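Local coordinates for protein xyloglucanase (Paenibacillus pabuli, PDB 2JEP) that hydrolyses the beta-1,4-glucan backbone of xyloglucan, a plant cell-wall polysaccharide, as a glycoside hydrolase of family 5, at residues Gly49-Ala54 and Trp65-Val70; Glu178-Val183 and Leu223-Asn228; Ile261-Tyr266 and Val319-Phe324. One frame throughout, in Å; residues are numbered along the deposited sequence. Where two conformers were deposited one is given.

Interaction 1. Residues Gly49-Ala54 and Trp65-Val70; sequences GNQLEA and WGNPTV
Gln51 and Asn67 interlock two loops that follow the first strand of this (beta/alpha)8 barrel, the first of them folding into a type I turn from Gln51 to Ala54. The tight part is held by two side-chain amides. Asn67 ND2 runs an almost straight bond (171°) to Asn50 O at 2.9 Å, arriving from above the carbonyl plane, while Gln51 NE2 gives a 2.9 Å bond to Pro68 O. A bend at chi2 (-91°) swings the Gln51 amide over to Asn67 CB and Val70, whose CG2 lies 3.5 Å from Gln51 CD. Arg376 also bonds Gln51 OE1, fixing the amide's rotation. Were Gln51 replaced by alanine, Pro68 O would probably lose its amide donor and Arg376 one of its acceptors, with a gap opened beside Val70. Within the turn, Glu53 folds back and takes the backbone N-H groups of Asn50 and Gln51, one on each carboxylate oxygen. Toward solvent, waters rather than direct bonds link Asn50 to Trp65; the exposed indole still packs closely. Ala54 CA stands 3.5 Å from the centroid of the Trp65 six-membered ring, nearly on its normal, while Asn50 OD1 meets the ring edge at CE3, 3.4 Å away.

Interaction 2. Residues Glu178-Val183 and Leu223-Asn228; sequences ESMNEV and LVPGWN
Glu178 and Leu223 pair as parallel neighbours on strands 175-178 and 222-225, the fourth and fifth of the TIM barrel. With CG anti to the backbone N in both residues (chi1 177° and 176°), their side chains run side by side into the barrel interior, and Leu223 CD2 rests 3.8 Å from Glu178 CD. One step on, Ser179 N binds Leu223 O at 2.9 Å, almost in line with the carbonyl bond (176°). The chains then part around Pro225: Ser179 OG touches its CD at 3.2 Å, Asn181 O lies near its CG, and in the conformer given Met180 CG packs on Pro225 CG at 4.0 Å. Where they part, a water bridges the loops, bonded to Asn181 O, Val183 N and Gly226 O. The loops meet again where Asn228 N reaches Val183 O at 2.9 Å, from above the carbonyl plane, and a second water joins Glu182 OE1 to Asn228 OD1.

The next shell fixes these groups. Asn203 bonds both Ser179 OG and Pro225 O, so one side chain spans the two segments. Arg87 forms a salt bridge with Glu178 and a hydrogen bond with Asn181 OD1, and Tyr135 and His264 each take one oxygen of Glu182. Glu182, preceded by Asn181 just past the fourth strand, sits where family 5 enzymes carry their Asn-Glu acid/base, and is probably that residue. Outward, helix 193-211 covers Val224 through Asn203; strand 259-265 flanks Leu223 on its other side.

Interaction 3. Residues Ile261-Tyr266 and Val319-Phe324; sequences ISAHYY and VVIGEF
Ile261 and Val319 are parallel partners on the sixth and seventh strands of the TIM barrel, whose short segments cross at -32°, the twist of a closed barrel. The backbone ladder comes first: Val320 N to Ile261 O, Ala263 N to Val320 O, Gly322 N to Ala263 O and Tyr265 N to Glu323 O. The third bond is bent (135°), where strand 319-324 bends through an inverse gamma turn centred on Ile321. Beyond it, Tyr265 O is buried without a hydrogen-bond partner, and Phe324 CA sits against it at 3.1 Å.

Apolar contacts fill the face toward the surrounding helices. Ile321 CD1 meets Ala263 CB at 4.2 Å and its CG2 meets Tyr265 CB at 4.0 Å, while helix 298-313 covers Tyr265 and Val319.

Toward the barrel axis, polar contacts gather at the C-terminal ends of the strands; Val320 lies lower on the same face. With CG anti to the carbonyl carbon and an extended chain beyond, Glu323 stacks on His264: its CG lies 3.7 Å from the imidazole centroid, its carboxylate tilted only 21° from the ring plane. Arg87 forms a salt bridge with Glu323 OE2, and His264 ND1 is held by Glu182. In family 5 the nucleophile is a glutamate at the end of the seventh strand, and Glu323 is consistent with it. The phenol of Tyr266 comes to this carboxylate edge-on, donating from OH to Glu323 OE1 at 2.6 Å on the anti side.

In the fold
From the N terminus, interaction 1 comes first: it closes a short excursion between the first barrel strand and helix 72-80, at the rim. Interaction 2 then closes the beta-alpha-beta unit from strand 175-178 through helix 193-211 to strand 222-225, and interaction 3 does the same from strand 259-265 through helix 298-313 to strand 319-324. The three follow in series, none nested or crossed. Interactions 2 and 3, with centres about 10 Å apart, touch through neighbouring strands 222-225 and 259-265, and together run from the fourth strand to the seventh. The centre of interaction 1 is about 21 Å from the centres of interactions 2 and 3, with nearest atoms about 7 Å apart and no touch.

Interaction 1. Residues Gly49-Ala54 and Trp65-Val70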
ATOM      1  N   GLY A  49      -2.273  -8.599   3.854  1.00  6.78           N
ATOM      2  CA  GLY A  49      -0.940  -8.472   4.381  1.00  5.95           C
ATOM      3  C   GLY A  49      -0.356  -9.791   4.867  1.00  6.83           C
ATOM      4  O   GLY A  49      -1.084 -10.710   5.283  1.00  6.97           O
ATOM      5  N   ASN A  50       0.975  -9.830   4.914  1.00  7.13           N
ATOM      6  CA  ASN A  50       1.726 -10.988   5.358  1.00  7.02           C
ATOM      7  C   ASN A  50       1.327 -12.242   4.569  1.00  6.99           C
ATOM      8  O   ASN A  50       1.160 -13.342   5.124  1.00  7.56           O
ATOM      9  CB  ASN A  50       1.605 -11.186   6.880  1.00  7.64           C
ATOM     10  CG  ASN A  50       2.452 -10.213   7.662  1.00  8.09           C
ATOM     11  OD1 ASN A  50       2.886  -9.184   7.130  1.00  9.81           O
ATOM     12  ND2 ASN A  50       2.636 -10.499   8.954  1.00  9.90           N
ATOM     13  N   GLN A  51       1.229 -12.071   3.247  1.00  6.98           N
ATOM     14  CA  GLN A  51       0.979 -13.196   2.345  1.00  6.88           C
ATOM     15  C   GLN A  51       1.999 -13.192   1.228  1.00  7.11           C
ATOM     16  O   GLN A  51       3.120 -13.674   1.442  1.00  7.07           O
ATOM     17  CB  GLN A  51      -0.484 -13.230   1.861  1.00  7.82           C
ATOM     18  CG  GLN A  51      -1.523 -13.303   3.025  1.00  7.66           C
ATOM     19  CD  GLN A  51      -1.974 -14.682   3.499  1.00  8.02           C
ATOM     20  OE1 GLN A  51      -3.044 -14.768   4.127  1.00  7.74           O
ATOM     21  NE2 GLN A  51      -1.192 -15.750   3.225  1.00  7.67           N
ATOM     22  N   LEU A  52       1.655 -12.632   0.061  1.00  6.86           N
ATOM     23  CA  LEU A  52       2.538 -12.798  -1.093  0.50  6.94           C
ATOM     24  C   LEU A  52       3.800 -11.938  -1.054  1.00  6.78           C
ATOM     25  O   LEU A  52       4.677 -12.109  -1.906  1.00  7.10           O
ATOM     26  CB  LEU A  52       1.791 -12.640  -2.420  0.50  6.87           C
ATOM     27  CG  LEU A  52       0.856 -13.792  -2.791  0.50  7.07           C
ATOM     28  CD1 LEU A  52      -0.379 -13.907  -1.899  0.50  8.05           C
ATOM     29  CD2 LEU A  52       0.466 -13.644  -4.275  0.50  7.89           C
ATOM     30  N   GLU A  53       3.931 -11.068  -0.045  1.00  7.36           N
ATOM     31  CA  GLU A  53       5.192 -10.351   0.184  1.00  6.95           C
ATOM     32  C   GLU A  53       6.111 -11.066   1.174  1.00  7.73           C
ATOM     33  O   GLU A  53       7.274 -10.730   1.291  1.00  8.29           O
ATOM     34  CB  GLU A  53       4.953  -8.924   0.657  1.00  7.13           C
ATOM     35  CG  GLU A  53       4.669  -8.715   2.150  1.00  6.72           C
ATOM     36  CD  GLU A  53       3.266  -9.022   2.625  1.00  8.40           C
ATOM     37  OE1 GLU A  53       2.591  -9.914   2.073  1.00  7.16           O
ATOM     38  OE2 GLU A  53       2.863  -8.355   3.609  1.00  8.21           O
ATOM     39  N   ALA A  54       5.568 -12.061   1.875  1.00  8.25           N
ATOM     40  CA  ALA A  54       6.324 -12.813   2.869  1.00  8.85           C
ATOM     41  C   ALA A  54       7.439 -13.597   2.202  1.00  9.88           C
ATOM     42  O   ALA A  54       7.251 -14.094   1.094  1.00  9.46           O
ATOM     43  CB  ALA A  54       5.393 -13.752   3.634  1.00  8.92           C
ATOM     44  N   TRP A  65       5.062 -16.311   6.830  1.00 11.50           N
ATOM     45  CA  TRP A  65       4.850 -15.512   8.012  1.00 12.07           C
ATOM     46  C   TRP A  65       3.658 -15.975   8.827  1.00 13.19           C
ATOM     47  O   TRP A  65       3.135 -15.229   9.621  1.00 15.66           O
ATOM     48  CB  TRP A  65       4.811 -14.007   7.677  1.00 11.58           C
ATOM     49  CG  TRP A  65       6.144 -13.467   7.180  1.00 10.60           C
ATOM     50  CD1 TRP A  65       7.369 -14.064   7.258  1.00 11.69           C
ATOM     51  CD2 TRP A  65       6.355 -12.210   6.561  1.00  9.16           C
ATOM     52  NE1 TRP A  65       8.325 -13.263   6.687  1.00 12.13           N
ATOM     53  CE2 TRP A  65       7.729 -12.108   6.257  1.00 10.35           C
ATOM     54  CE3 TRP A  65       5.505 -11.163   6.204  1.00 10.46           C
ATOM     55  CZ2 TRP A  65       8.266 -10.998   5.620  1.00 11.22           C
ATOM     56  CZ3 TRP A  65       6.050 -10.059   5.592  1.00 11.33           C
ATOM     57  CH2 TRP A  65       7.403  -9.991   5.293  1.00 11.61           C
ATOM     58  N   GLY A  66       3.255 -17.226   8.623  1.00 12.85           N
ATOM     59  CA  GLY A  66       2.285 -17.861   9.510  1.00 12.74           C
ATOM     60  C   GLY A  66       0.828 -17.807   9.087  1.00 12.54           C
ATOM     61  O   GLY A  66      -0.023 -18.416   9.753  1.00 14.71           O
ATOM     62  N   ASN A  67       0.513 -17.134   7.976  1.00 10.01           N
ATOM     63  CA  ASN A  67      -0.855 -17.177   7.461  1.00  9.10           C
ATOM     64  C   ASN A  67      -1.047 -18.387   6.559  1.00  9.10           C
ATOM     65  O   ASN A  67      -0.087 -18.873   5.948  1.00  9.86           O
ATOM     66  CB  ASN A  67      -1.201 -15.899   6.698  1.00  8.86           C
ATOM     67  CG  ASN A  67      -1.420 -14.725   7.628  1.00  8.94           C
ATOM     68  OD1 ASN A  67      -2.167 -14.829   8.608  1.00 10.02           O
ATOM     69  ND2 ASN A  67      -0.799 -13.582   7.315  1.00  8.30           N
ATOM     70  N   PRO A  68      -2.281 -18.863   6.440  1.00  8.89           N
ATOM     71  CA  PRO A  68      -2.515 -19.968   5.523  1.00  9.57           C
ATOM     72  C   PRO A  68      -2.458 -19.523   4.066  1.00  8.36           C
ATOM     73  O   PRO A  68      -2.522 -18.328   3.757  1.00  8.68           O
ATOM     74  CB  PRO A  68      -3.914 -20.455   5.907  1.00 10.64           C
ATOM     75  CG  PRO A  68      -4.519 -19.394   6.650  1.00 11.65           C
ATOM     76  CD  PRO A  68      -3.508 -18.433   7.118  1.00  9.84           C
ATOM     77  N   THR A  69      -2.373 -20.493   3.167  1.00  8.41           N
ATOM     78  CA  THR A  69      -2.459 -20.181   1.745  1.00  8.39           C
ATOM     79  C   THR A  69      -3.764 -19.441   1.487  1.00  8.55           C
ATOM     80  O   THR A  69      -4.810 -19.812   1.994  1.00  9.28           O
ATOM     81  CB  THR A  69      -2.395 -21.489   0.925  1.00  8.49           C
ATOM     82  OG1 THR A  69      -1.126 -22.102   1.191  1.00  9.55           O
ATOM     83  CG2 THR A  69      -2.559 -21.228  -0.587  1.00 10.15           C
ATOM     84  N   VAL A  70      -3.702 -18.385   0.691  1.00  8.53           N
ATOM     85  CA  VAL A  70      -4.880 -17.581   0.423  1.00  8.38           C
ATOM     86  C   VAL A  70      -5.892 -18.406  -0.358  1.00  7.87           C
ATOM     87  O   VAL A  70      -5.528 -19.180  -1.269  1.00  8.50           O
ATOM     88  CB  VAL A  70      -4.508 -16.293  -0.377  1.00  7.80           C
ATOM     89  CG1 VAL A  70      -5.744 -15.435  -0.644  1.00  9.11           C
ATOM     90  CG2 VAL A  70      -3.467 -15.467   0.383  1.00  9.24           C
TER
HETATM   91  O   HOH W   1       2.321 -15.821   5.754  1.00  8.88           O
HETATM   92  O   HOH W   2       1.526 -12.818  10.282  1.00 21.60           O
HETATM   93  O   HOH W   3      -4.947 -16.852   3.936  1.00  9.29           O

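Interaction 2. Residues Glu178-Val183 and Leu223-Asn228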
ATOM      1  N   GLU A 178       1.140  -0.746  -8.667  1.00  6.38           N
ATOM      2  CA  GLU A 178       1.840   0.141  -7.733  1.00  6.49           C
ATOM      3  C   GLU A 178       3.345  -0.139  -7.887  1.00  6.44           C
ATOM      4  O   GLU A 178       3.801  -1.278  -7.768  1.00  6.90           O
ATOM      5  CB  GLU A 178       1.365  -0.167  -6.303  1.00  6.68           C
ATOM      6  CG  GLU A 178       2.025   0.605  -5.220  1.00  6.11           C
ATOM      7  CD  GLU A 178       1.567   0.198  -3.840  1.00  7.25           C
ATOM      8  OE1 GLU A 178       0.850  -0.808  -3.718  1.00  8.45           O
ATOM      9  OE2 GLU A 178       1.915   0.902  -2.864  1.00  7.22           O
ATOM     10  N   SER A 179       4.093   0.931  -8.180  1.00  6.20           N
ATOM     11  CA  SER A 179       5.464   0.771  -8.647  1.00  6.26           C
ATOM     12  C   SER A 179       6.385   0.050  -7.685  1.00  6.61           C
ATOM     13  O   SER A 179       7.275  -0.697  -8.098  1.00  7.16           O
ATOM     14  CB  SER A 179       6.042   2.134  -8.943  1.00  6.75           C
ATOM     15  OG  SER A 179       6.050   2.956  -7.784  1.00  7.01           O
ATOM     16  N   MET A 180       6.165   0.317  -6.400  1.00  6.50           N
ATOM     17  CA  MET A 180       7.010  -0.204  -5.330  0.75  6.52           C
ATOM     18  C   MET A 180       6.322   0.198  -4.037  1.00  6.72           C
ATOM     19  O   MET A 180       5.244   0.803  -4.077  1.00  8.38           O
ATOM     20  CB  MET A 180       8.443   0.345  -5.458  0.75  6.35           C
ATOM     21  CG  MET A 180       8.508   1.847  -5.482  0.75  7.02           C
ATOM     22  SD  MET A 180       9.970   2.472  -6.364  0.75  7.87           S
ATOM     23  CE  MET A 180       9.778   4.229  -6.143  0.75  8.59           C
ATOM     24  N   ASN A 181       6.906  -0.199  -2.914  1.00  6.27           N
ATOM     25  CA  ASN A 181       6.248  -0.047  -1.628  1.00  5.98           C
ATOM     26  C   ASN A 181       6.841   1.122  -0.847  1.00  5.92           C
ATOM     27  O   ASN A 181       6.538   2.283  -1.170  1.00  7.09           O
ATOM     28  CB  ASN A 181       6.265  -1.402  -0.884  1.00  5.68           C
ATOM     29  CG  ASN A 181       5.624  -1.342   0.478  1.00  5.45           C
ATOM     30  OD1 ASN A 181       4.548  -0.754   0.611  1.00  6.75           O
ATOM     31  ND2 ASN A 181       6.273  -1.935   1.490  1.00  6.69           N
ATOM     32  N   GLU A 182       7.677   0.827   0.141  1.00  6.01           N
ATOM     33  CA  GLU A 182       8.307   1.823   1.006  1.00  6.55           C
ATOM     34  C   GLU A 182       9.796   1.822   0.700  1.00  6.60           C
ATOM     35  O   GLU A 182      10.524   0.903   1.078  1.00  6.95           O
ATOM     36  CB  GLU A 182       8.082   1.481   2.481  1.00  6.99           C
ATOM     37  CG  GLU A 182       6.622   1.493   2.862  1.00  7.17           C
ATOM     38  CD  GLU A 182       6.346   1.082   4.306  1.00  6.43           C
ATOM     39  OE1 GLU A 182       7.249   0.513   4.978  1.00  8.15           O
ATOM     40  OE2 GLU A 182       5.197   1.323   4.770  1.00  7.53           O
ATOM     41  N   VAL A 183      10.204   2.827  -0.068  1.00  6.84           N
ATOM     42  CA  VAL A 183      11.539   2.881  -0.691  1.00  7.08           C
ATOM     43  C   VAL A 183      12.306   4.059  -0.110  1.00  7.36           C
ATOM     44  O   VAL A 183      11.891   5.218  -0.199  1.00  7.89           O
ATOM     45  CB  VAL A 183      11.380   2.938  -2.223  1.00  7.31           C
ATOM     46  CG1 VAL A 183      12.674   3.281  -2.956  1.00  8.52           C
ATOM     47  CG2 VAL A 183      10.833   1.579  -2.717  1.00  9.25           C
ATOM     48  N   LEU A 223      -0.039   3.578  -9.525  1.00  6.18           N
ATOM     49  CA  LEU A 223       0.141   4.175  -8.210  1.00  6.62           C
ATOM     50  C   LEU A 223       1.639   4.249  -7.898  1.00  6.54           C
ATOM     51  O   LEU A 223       2.331   3.241  -8.028  1.00  6.61           O
ATOM     52  CB  LEU A 223      -0.579   3.312  -7.171  1.00  6.77           C
ATOM     53  CG  LEU A 223      -0.472   3.655  -5.686  1.00  7.07           C
ATOM     54  CD1 LEU A 223      -1.088   5.034  -5.434  1.00  6.70           C
ATOM     55  CD2 LEU A 223      -1.136   2.622  -4.822  1.00  8.32           C
ATOM     56  N   VAL A 224       2.116   5.438  -7.511  1.00  6.64           N
ATOM     57  CA  VAL A 224       3.520   5.665  -7.223  1.00  6.67           C
ATOM     58  C   VAL A 224       3.666   6.371  -5.874  1.00  6.38           C
ATOM     59  O   VAL A 224       2.892   7.274  -5.560  1.00  6.68           O
ATOM     60  CB  VAL A 224       4.246   6.475  -8.337  1.00  6.74           C
ATOM     61  CG1 VAL A 224       4.145   5.717  -9.653  1.00  7.50           C
ATOM     62  CG2 VAL A 224       3.705   7.898  -8.481  1.00  8.37           C
ATOM     63  N   PRO A 225       4.671   5.975  -5.079  1.00  6.19           N
ATOM     64  CA  PRO A 225       4.971   6.685  -3.867  1.00  6.36           C
ATOM     65  C   PRO A 225       6.121   7.662  -3.993  1.00  6.31           C
ATOM     66  O   PRO A 225       6.880   7.615  -4.951  1.00  7.24           O
ATOM     67  CB  PRO A 225       5.408   5.546  -2.944  1.00  6.77           C
ATOM     68  CG  PRO A 225       6.217   4.673  -3.877  1.00  6.58           C
ATOM     69  CD  PRO A 225       5.525   4.784  -5.221  1.00  6.44           C
ATOM     70  N   GLY A 226       6.250   8.502  -2.972  1.00  6.36           N
ATOM     71  CA  GLY A 226       7.496   9.189  -2.695  1.00  6.64           C
ATOM     72  C   GLY A 226       8.301   8.464  -1.628  1.00  6.64           C
ATOM     73  O   GLY A 226       8.139   7.271  -1.395  1.00  8.59           O
ATOM     74  N   TRP A 227       9.215   9.192  -1.004  1.00  6.44           N
ATOM     75  CA  TRP A 227      10.204   8.630  -0.096  1.00  6.72           C
ATOM     76  C   TRP A 227       9.563   7.970   1.123  1.00  7.29           C
ATOM     77  O   TRP A 227       8.891   8.638   1.916  1.00  7.40           O
ATOM     78  CB  TRP A 227      11.122   9.758   0.373  1.00  7.14           C
ATOM     79  CG  TRP A 227      12.285   9.337   1.194  1.00  6.86           C
ATOM     80  CD1 TRP A 227      12.383   9.319   2.552  1.00  7.78           C
ATOM     81  CD2 TRP A 227      13.569   8.953   0.695  1.00  6.80           C
ATOM     82  NE1 TRP A 227      13.641   8.941   2.928  1.00  8.00           N
ATOM     83  CE2 TRP A 227      14.393   8.699   1.809  1.00  7.33           C
ATOM     84  CE3 TRP A 227      14.105   8.796  -0.592  1.00  7.65           C
ATOM     85  CZ2 TRP A 227      15.718   8.309   1.688  1.00  8.15           C
ATOM     86  CZ3 TRP A 227      15.414   8.412  -0.716  1.00  8.02           C
ATOM     87  CH2 TRP A 227      16.212   8.166   0.416  1.00  8.21           C
ATOM     88  N   ASN A 228       9.797   6.666   1.266  1.00  7.13           N
ATOM     89  CA  ASN A 228       9.328   5.905   2.433  1.00  7.16           C
ATOM     90  C   ASN A 228       7.836   6.056   2.687  1.00  7.10           C
ATOM     91  O   ASN A 228       7.401   5.921   3.826  1.00  7.86           O
ATOM     92  CB  ASN A 228      10.098   6.238   3.705  1.00  7.69           C
ATOM     93  CG  ASN A 228      10.010   5.129   4.711  1.00  8.84           C
ATOM     94  OD1 ASN A 228       9.831   3.950   4.343  1.00  9.07           O
ATOM     95  ND2 ASN A 228      10.172   5.477   5.981  1.00 10.62           N
TER
HETATM   96  O   HOH W   4       8.202   4.561  -0.958  1.00  7.63           O
HETATM   97  O   HOH W   5       9.709   1.643   5.768  1.00 10.78           O

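Interaction 3. Residues Ile261-Tyr266 and Val319-Phe324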
ATOM      1  N   ILE A 261      -1.049   8.782  -6.273  1.00  7.28           N
ATOM      2  CA  ILE A 261       0.073   8.950  -5.352  1.00  7.28           C
ATOM      3  C   ILE A 261      -0.187   8.183  -4.060  1.00  6.92           C
ATOM      4  O   ILE A 261      -1.262   8.270  -3.480  1.00  7.10           O
ATOM      5  CB  ILE A 261       0.310  10.432  -5.013  1.00  7.48           C
ATOM      6  CG1 ILE A 261       0.404  11.295  -6.285  1.00  9.06           C
ATOM      7  CG2 ILE A 261       1.576  10.616  -4.191  1.00  8.70           C
ATOM      8  CD1 ILE A 261       1.495  10.870  -7.280  1.00  9.72           C
ATOM      9  N   SER A 262       0.818   7.406  -3.647  1.00  6.31           N
ATOM     10  CA  SER A 262       0.747   6.581  -2.443  1.00  6.33           C
ATOM     11  C   SER A 262       1.384   7.247  -1.248  1.00  6.44           C
ATOM     12  O   SER A 262       2.428   7.842  -1.398  1.00  7.54           O
ATOM     13  CB  SER A 262       1.513   5.302  -2.706  1.00  6.15           C
ATOM     14  OG  SER A 262       1.732   4.554  -1.538  1.00  7.43           O
ATOM     15  N   ALA A 263       0.749   7.126  -0.075  1.00  6.50           N
ATOM     16  CA  ALA A 263       1.412   7.386   1.209  1.00  6.28           C
ATOM     17  C   ALA A 263       0.855   6.378   2.204  1.00  6.19           C
ATOM     18  O   ALA A 263      -0.236   5.797   1.978  1.00  7.00           O
ATOM     19  CB  ALA A 263       1.187   8.853   1.713  1.00  8.28           C
ATOM     20  N   HIS A 264       1.624   6.125   3.269  1.00  6.28           N
ATOM     21  CA  HIS A 264       1.205   5.249   4.360  1.00  5.97           C
ATOM     22  C   HIS A 264       1.108   6.053   5.647  1.00  6.77           C
ATOM     23  O   HIS A 264       1.792   7.050   5.783  1.00  8.47           O
ATOM     24  CB  HIS A 264       2.188   4.086   4.533  1.00  6.56           C
ATOM     25  CG  HIS A 264       2.218   3.137   3.372  1.00  6.57           C
ATOM     26  ND1 HIS A 264       3.155   2.132   3.243  1.00  6.16           N
ATOM     27  CD2 HIS A 264       1.467   3.101   2.244  1.00  6.12           C
ATOM     28  CE1 HIS A 264       2.931   1.481   2.105  1.00  6.53           C
ATOM     29  NE2 HIS A 264       1.905   2.040   1.481  1.00  5.99           N
ATOM     30  N   TYR A 265       0.271   5.611   6.578  1.00  7.07           N
ATOM     31  CA  TYR A 265       0.015   6.411   7.770  1.00  7.03           C
ATOM     32  C   TYR A 265      -0.136   5.542   9.007  1.00  7.22           C
ATOM     33  O   TYR A 265      -1.087   4.768   9.117  1.00  7.74           O
ATOM     34  CB  TYR A 265      -1.246   7.246   7.585  1.00  7.66           C
ATOM     35  CG  TYR A 265      -1.402   8.347   8.605  1.00  7.20           C
ATOM     36  CD1 TYR A 265      -0.682   9.519   8.481  1.00  8.63           C
ATOM     37  CD2 TYR A 265      -2.216   8.199   9.731  1.00  7.76           C
ATOM     38  CE1 TYR A 265      -0.811  10.528   9.429  1.00  8.96           C
ATOM     39  CE2 TYR A 265      -2.336   9.204  10.665  1.00  8.49           C
ATOM     40  CZ  TYR A 265      -1.634  10.360  10.503  1.00  8.44           C
ATOM     41  OH  TYR A 265      -1.733  11.393  11.421  1.00  9.47           O
ATOM     42  N   TYR A 266       0.800   5.703   9.938  1.00  7.37           N
ATOM     43  CA  TYR A 266       0.795   4.989  11.202  1.00  7.16           C
ATOM     44  C   TYR A 266       1.184   5.948  12.339  1.00  7.10           C
ATOM     45  O   TYR A 266       1.806   5.525  13.318  1.00  8.64           O
ATOM     46  CB  TYR A 266       1.774   3.827  11.159  1.00  8.00           C
ATOM     47  CG  TYR A 266       1.478   2.704  10.167  1.00  7.41           C
ATOM     48  CD1 TYR A 266       0.619   1.685  10.493  1.00  7.14           C
ATOM     49  CD2 TYR A 266       2.110   2.648   8.947  1.00  7.53           C
ATOM     50  CE1 TYR A 266       0.427   0.617   9.644  1.00  7.74           C
ATOM     51  CE2 TYR A 266       1.918   1.593   8.084  1.00  7.67           C
ATOM     52  CZ  TYR A 266       1.057   0.589   8.422  1.00  7.38           C
ATOM     53  OH  TYR A 266       0.883  -0.524   7.630  1.00  8.04           O
ATOM     54  N   VAL A 319      -5.100  10.151  -4.473  1.00  7.89           N
ATOM     55  CA  VAL A 319      -4.191   9.711  -3.421  1.00  7.64           C
ATOM     56  C   VAL A 319      -4.767   8.459  -2.787  1.00  7.23           C
ATOM     57  O   VAL A 319      -5.967   8.387  -2.506  1.00  8.01           O
ATOM     58  CB  VAL A 319      -3.985  10.818  -2.373  1.00  8.27           C
ATOM     59  CG1 VAL A 319      -3.234  10.314  -1.141  1.00  9.03           C
ATOM     60  CG2 VAL A 319      -3.224  11.986  -3.012  1.00  9.33           C
ATOM     61  N   VAL A 320      -3.888   7.472  -2.614  1.00  7.42           N
ATOM     62  CA  VAL A 320      -4.216   6.255  -1.901  1.00  6.78           C
ATOM     63  C   VAL A 320      -3.362   6.183  -0.641  1.00  7.30           C
ATOM     64  O   VAL A 320      -2.126   6.132  -0.739  1.00  7.07           O
ATOM     65  CB  VAL A 320      -3.967   5.008  -2.795  1.00  7.16           C
ATOM     66  CG1 VAL A 320      -4.279   3.713  -2.023  1.00  8.30           C
ATOM     67  CG2 VAL A 320      -4.799   5.089  -4.090  1.00  8.09           C
ATOM     68  N   ILE A 321      -4.026   6.190   0.512  1.00  6.86           N
ATOM     69  CA  ILE A 321      -3.351   5.960   1.767  1.00  6.54           C
ATOM     70  C   ILE A 321      -3.314   4.432   1.878  1.00  6.65           C
ATOM     71  O   ILE A 321      -4.227   3.776   2.410  1.00  6.93           O
ATOM     72  CB  ILE A 321      -4.067   6.613   2.954  1.00  7.05           C
ATOM     73  CG1 ILE A 321      -4.232   8.127   2.711  1.00  7.88           C
ATOM     74  CG2 ILE A 321      -3.319   6.306   4.254  1.00  8.17           C
ATOM     75  CD1 ILE A 321      -2.952   8.944   2.518  1.00  9.70           C
ATOM     76  N   GLY A 322      -2.283   3.855   1.276  1.00  6.08           N
ATOM     77  CA  GLY A 322      -2.255   2.429   0.998  1.00  6.23           C
ATOM     78  C   GLY A 322      -2.136   1.510   2.178  1.00  6.44           C
ATOM     79  O   GLY A 322      -2.359   0.318   2.037  1.00  6.26           O
ATOM     80  N   GLU A 323      -1.754   2.070   3.329  1.00  6.45           N
ATOM     81  CA  GLU A 323      -1.733   1.337   4.606  1.00  6.08           C
ATOM     82  C   GLU A 323      -2.017   2.311   5.727  1.00  6.20           C
ATOM     83  O   GLU A 323      -1.485   3.418   5.744  1.00  6.46           O
ATOM     84  CB  GLU A 323      -0.350   0.734   4.892  1.00  6.18           C
ATOM     85  CG  GLU A 323       0.163  -0.233   3.847  1.00  5.96           C
ATOM     86  CD  GLU A 323       1.532  -0.805   4.133  1.00  6.74           C
ATOM     87  OE1 GLU A 323       2.000  -0.667   5.282  1.00  7.20           O
ATOM     88  OE2 GLU A 323       2.110  -1.409   3.196  1.00  6.99           O
ATOM     89  N   PHE A 324      -2.839   1.868   6.680  1.00  5.88           N
ATOM     90  CA  PHE A 324      -2.982   2.538   7.958  1.00  6.23           C
ATOM     91  C   PHE A 324      -3.511   1.488   8.947  1.00  6.05           C
ATOM     92  O   PHE A 324      -4.108   0.490   8.543  1.00  6.70           O
ATOM     93  CB  PHE A 324      -3.946   3.731   7.898  1.00  7.52           C
ATOM     94  CG  PHE A 324      -5.398   3.337   7.794  1.00  7.11           C
ATOM     95  CD1 PHE A 324      -5.964   3.080   6.578  1.00  7.17           C
ATOM     96  CD2 PHE A 324      -6.205   3.266   8.917  1.00  7.55           C
ATOM     97  CE1 PHE A 324      -7.287   2.690   6.486  1.00  7.32           C
ATOM     98  CE2 PHE A 324      -7.517   2.894   8.816  1.00  7.13           C
ATOM     99  CZ  PHE A 324      -8.066   2.598   7.618  1.00  8.04           C
TER